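Local coordinates for protein galactitol-1-phosphate 5-dehydrogenase (PDB 4UEJ) that oxidises galactitol 1-phosphate to D-tagatose 6-phosphate with NAD(+), as a zinc-dependent dehydrogenase of the alcohol dehydrogenase family, at residues A141-E144 and P145-G149; W299-A302 and S303-T307. All coordinates share one frame; numbering follows the deposited sequence.

Contact 1 comes first along the chain. It is the opening turn of helix 143-155, which follows strand 128-130 of the mixed sheet and leads on to strand 163-167 of the parallel, Rossmann-type sheet. Contact 2 lies much later, in helix 297-307, after strand 282-285, an outermost strand of that sheet within this chain. Neither closes a long loop. Each is a local run of i to i+4 bonds, and the two follow in series without nesting. They meet in space, with centres about 10 Å apart: Ile143 and Thr147 pack on Trp299, and Ile146 packs on Ala302 and Leu306. They pack helix 143-155, which carries Glu144 near the catalytic zinc, against helix 297-307.

Contact 1 (A141-E144 and P145-G149); sequences AFIE and PITVG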
loop_
_atom_site.group_PDB
_atom_site.type_symbol
_atom_site.label_atom_id
_atom_site.label_comp_id
_atom_site.label_asym_id
_atom_site.label_seq_id
_atom_site.Cartn_x
_atom_site.Cartn_y
_atom_site.Cartn_z
ATOM N N ALA A 141 -16.692 18.737 19.582
ATOM C CA ALA A 141 -16.011 19.206 18.376
ATOM C C ALA A 141 -14.790 18.366 18.043
ATOM O O ALA A 141 -14.199 18.522 16.971
ATOM C CB ALA A 141 -15.605 20.660 18.521
ATOM N N PHE A 142 -14.418 17.454 18.937
ATOM C CA PHE A 142 -13.226 16.649 18.684
ATOM C C PHE A 142 -13.560 15.258 18.202
ATOM O O PHE A 142 -12.661 14.505 17.819
ATOM C CB PHE A 142 -12.353 16.560 19.942
ATOM C CG PHE A 142 -11.564 17.806 20.208
ATOM C CD1 PHE A 142 -12.118 18.845 20.925
ATOM C CD2 PHE A 142 -10.277 17.946 19.711
ATOM C CE1 PHE A 142 -11.392 20.004 21.174
ATOM C CE2 PHE A 142 -9.549 19.101 19.954
ATOM C CZ PHE A 142 -10.113 20.134 20.685
ATOM N N ILE A 143 -14.846 14.912 18.202
ATOM C CA ILE A 143 -15.219 13.556 17.805
ATOM C C ILE A 143 -14.834 13.251 16.365
ATOM O O ILE A 143 -14.264 12.195 16.092
ATOM C CB ILE A 143 -16.712 13.314 17.995
ATOM C CG1 ILE A 143 -17.033 13.345 19.485
ATOM C CG2 ILE A 143 -17.128 11.970 17.398
ATOM C CD1 ILE A 143 -18.410 12.849 19.784
ATOM N N GLU A 144 -15.140 14.167 15.449
ATOM C CA GLU A 144 -14.801 13.972 14.054
ATOM C C GLU A 144 -13.276 13.778 13.851
ATOM O O GLU A 144 -12.865 12.792 13.216
ATOM C CB GLU A 144 -15.365 15.133 13.222
ATOM C CG GLU A 144 -15.505 14.841 11.740
ATOM C CD GLU A 144 -14.241 15.094 10.969
ATOM O OE1 GLU A 144 -13.283 15.633 11.560
ATOM O OE2 GLU A 144 -14.195 14.732 9.772
ATOM N N PRO A 145 -12.429 14.667 14.418
ATOM C CA PRO A 145 -10.998 14.395 14.215
ATOM C C PRO A 145 -10.484 13.124 14.924
ATOM O O PRO A 145 -9.548 12.495 14.397
ATOM C CB PRO A 145 -10.313 15.670 14.760
ATOM C CG PRO A 145 -11.349 16.382 15.553
ATOM C CD PRO A 145 -12.658 16.042 14.902
ATOM N N ILE A 146 -11.095 12.719 16.036
ATOM C CA ILE A 146 -10.748 11.432 16.649
ATOM C C ILE A 146 -11.011 10.297 15.670
ATOM O O ILE A 146 -10.186 9.399 15.493
ATOM C CB ILE A 146 -11.536 11.184 17.926
ATOM C CG1 ILE A 146 -11.065 12.158 19.003
ATOM C CG2 ILE A 146 -11.306 9.754 18.449
ATOM C CD1 ILE A 146 -12.010 12.216 20.147
ATOM N N THR A 147 -12.164 10.350 15.016
ATOM C CA THR A 147 -12.527 9.238 14.146
ATOM C C THR A 147 -11.619 9.100 12.937
ATOM O O THR A 147 -11.591 8.042 12.343
ATOM C CB THR A 147 -13.982 9.320 13.634
ATOM O OG1 THR A 147 -14.158 10.485 12.813
ATOM C CG2 THR A 147 -14.966 9.322 14.823
ATOM N N VAL A 148 -10.899 10.154 12.563
ATOM C CA VAL A 148 -9.947 10.049 11.459
ATOM C C VAL A 148 -8.907 8.957 11.758
ATOM O O VAL A 148 -8.693 8.028 10.953
ATOM C CB VAL A 148 -9.244 11.379 11.194
ATOM C CG1 VAL A 148 -8.163 11.211 10.154
ATOM C CG2 VAL A 148 -10.262 12.426 10.735
ATOM N N GLY A 149 -8.277 9.066 12.921
ATOM C CA GLY A 149 -7.290 8.097 13.351
ATOM C C GLY A 149 -7.912 6.740 13.588
ATOM O O GLY A 149 -7.331 5.724 13.229
#
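Phe142 O accepts a hydrogen bond from Ile146 N at 3.0 Å, and Ile143 O accepts one from Thr147 N at 3.0 Å, so the backbone winds into alpha-helical turns. This is the N-terminal first turn of helix 143-155. Pro145 fits there because a first-turn residue needs no N-H donor. Its ring lies against the Phe142 carbonyl, with Pro145 CG 3.2 Å from Phe142 O. Glu144 O takes the hydroxyl of Thr147, with OG1 at 2.7 Å, and only a weak bond from Val148 N. The donor OG1 stands 18° out of the carbonyl plane. A chi1 of 64° sets Thr147 OG1 between its own backbone N and carbonyl carbon, where it can fold back on the helix. Asn289 ND2 also bonds this buried hydroxyl and, weakly, Glu144 OE2, so one amide touches both side chains. The Ile146 side chain also lies against the Phe142 carbonyl, with CG1 3.1 Å from Phe142 O, and packs on Leu175 and Cys179 of helix 171-182.

As in related enzymes, Glu144 can probably bind the catalytic zinc; in this closed state its side chain stays about 4 Å from the ion, which Cys38 and His59 hold, and lies close to a bound glycerol. The Glu144 chain leaves the helix with CG anti to the backbone N (chi1 -160°) and bends at chi2. The bend brings Glu144 OE1 over the face of the proline ring, 3.1 Å from Pro145 N, which has no hydrogen to offer.

Contact 2 (W299-A302 and S303-T307); sequences WETA and SRLLT
Thr301 and Leu305 run alongside each other from one face of helix 297-307. Thr301 CG2 meets Leu305 CD1 at 3.8 Å. Under them Leu305 N bonds Thr301 O at 2.8 Å, nearly straight at 171°. With chi1 at -69°, Leu305 CG stays beside its own backbone N and comes within 3.3 Å of that same carbonyl oxygen. With an alanine here, the contact of CD1 with Thr301 CG2 would be lost and the packing on Cys179 and Ala182 would probably be weakened. Leu306 N bonds Ala302 O at 3.1 Å on the buried side.

The solvent side is looser. Glu300 OE1 sits over one face of the Arg304 guanidinium, 4.2 Å from NH2. The oxygen stands clear of the guanidinium plane, where it can feel the charge but no donor is aimed at it. A water closes the gap: it donates to Glu300 OE2 at 3.3 Å and accepts from Arg304 NH2 at 3.1 Å. The Arg304 chain, extended from CG to NE, runs past the Glu300 carbonyl, with CG 3.2 Å from Glu300 O.

The inner face fits against two other helices. Trp299 bonds Asn289 O through NE1 and packs on Glu144. Thr301 touches Leu150 of helix 143-155, and Leu305 reaches helix 171-182, which follows strand 163-167 of the Rossmann sheet.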
loop_
_atom_site.group_PDB
_atom_site.type_symbol
_atom_site.label_atom_id
_atom_site.label_comp_id
_atom_site.label_asym_id
_atom_site.label_seq_id
_atom_site.Cartn_x
_atom_site.Cartn_y
_atom_site.Cartn_z
ATOM N N TRP A 299 -17.265 6.326 15.337
ATOM C CA TRP A 299 -17.966 7.393 16.039
ATOM C C TRP A 299 -18.375 6.977 17.457
ATOM O O TRP A 299 -18.160 7.725 18.407
ATOM C CB TRP A 299 -19.175 7.827 15.204
ATOM C CG TRP A 299 -18.692 8.544 13.988
ATOM C CD1 TRP A 299 -18.127 7.983 12.868
ATOM C CD2 TRP A 299 -18.648 9.957 13.795
ATOM N NE1 TRP A 299 -17.754 8.972 11.979
ATOM C CE2 TRP A 299 -18.066 10.194 12.530
ATOM C CE3 TRP A 299 -19.061 11.057 14.564
ATOM C CZ2 TRP A 299 -17.885 11.478 12.021
ATOM C CZ3 TRP A 299 -18.877 12.321 14.062
ATOM C CH2 TRP A 299 -18.297 12.526 12.799
ATOM N N GLU A 300 -18.939 5.778 17.592
ATOM C CA GLU A 300 -19.252 5.224 18.911
ATOM C C GLU A 300 -18.002 5.051 19.750
ATOM O O GLU A 300 -17.992 5.401 20.926
ATOM C CB GLU A 300 -19.962 3.871 18.803
ATOM C CG GLU A 300 -21.252 3.884 18.031
ATOM C CD GLU A 300 -22.048 2.615 18.254
ATOM O OE1 GLU A 300 -21.437 1.522 18.223
ATOM O OE2 GLU A 300 -23.278 2.714 18.465
ATOM N N THR A 301 -16.939 4.525 19.150
ATOM C CA THR A 301 -15.684 4.365 19.882
ATOM C C THR A 301 -15.141 5.709 20.380
ATOM O O THR A 301 -14.703 5.819 21.523
ATOM C CB THR A 301 -14.612 3.673 19.021
ATOM O OG1 THR A 301 -15.091 2.382 18.631
ATOM C CG2 THR A 301 -13.318 3.499 19.802
ATOM N N ALA A 302 -15.199 6.735 19.534
ATOM C CA ALA A 302 -14.661 8.041 19.904
ATOM C C ALA A 302 -15.417 8.578 21.105
ATOM O O ALA A 302 -14.821 9.081 22.059
ATOM C CB ALA A 302 -14.751 9.022 18.740
ATOM N N SER A 303 -16.732 8.463 21.047
ATOM C CA SER A 303 -17.564 8.922 22.133
ATOM C C SER A 303 -17.224 8.164 23.416
ATOM O O SER A 303 -17.082 8.756 24.482
ATOM C CB SER A 303 -19.038 8.754 21.784
ATOM O OG SER A 303 -19.830 9.290 22.833
ATOM N N ARG A 304 -17.069 6.853 23.305
ATOM C CA ARG A 304 -16.815 6.042 24.488
ATOM C C ARG A 304 -15.463 6.328 25.112
ATOM O O ARG A 304 -15.368 6.459 26.331
ATOM C CB ARG A 304 -16.938 4.568 24.140
ATOM C CG ARG A 304 -18.366 4.195 23.814
ATOM C CD ARG A 304 -18.445 2.806 23.198
ATOM N NE ARG A 304 -19.835 2.432 22.967
ATOM C CZ ARG A 304 -20.230 1.227 22.575
ATOM N NH1 ARG A 304 -19.336 0.269 22.368
ATOM N NH2 ARG A 304 -21.519 0.983 22.403
ATOM N N LEU A 305 -14.426 6.434 24.288
ATOM C CA LEU A 305 -13.087 6.736 24.794
ATOM C C LEU A 305 -13.092 8.075 25.530
ATOM O O LEU A 305 -12.440 8.228 26.564
ATOM C CB LEU A 305 -12.068 6.756 23.656
ATOM C CG LEU A 305 -11.794 5.376 23.053
ATOM C CD1 LEU A 305 -10.864 5.516 21.864
ATOM C CD2 LEU A 305 -11.197 4.440 24.093
ATOM N N LEU A 306 -13.820 9.043 24.988
ATOM C CA LEU A 306 -13.941 10.340 25.653
ATOM C C LEU A 306 -14.637 10.201 26.997
ATOM O O LEU A 306 -14.186 10.737 28.011
ATOM C CB LEU A 306 -14.707 11.324 24.761
ATOM C CG LEU A 306 -13.911 11.980 23.631
ATOM C CD1 LEU A 306 -14.839 12.655 22.604
ATOM C CD2 LEU A 306 -12.942 12.997 24.202
ATOM N N THR A 307 -15.742 9.473 27.022
ATOM C CA THR A 307 -16.500 9.379 28.258
ATOM C C THR A 307 -15.712 8.618 29.306
ATOM O O THR A 307 -15.847 8.880 30.492
ATOM C CB THR A 307 -17.856 8.707 28.043
ATOM O OG1 THR A 307 -17.664 7.353 27.614
ATOM C CG2 THR A 307 -18.618 9.449 26.995
HETATM O O HOH W 1 -23.908 2.893 21.675
#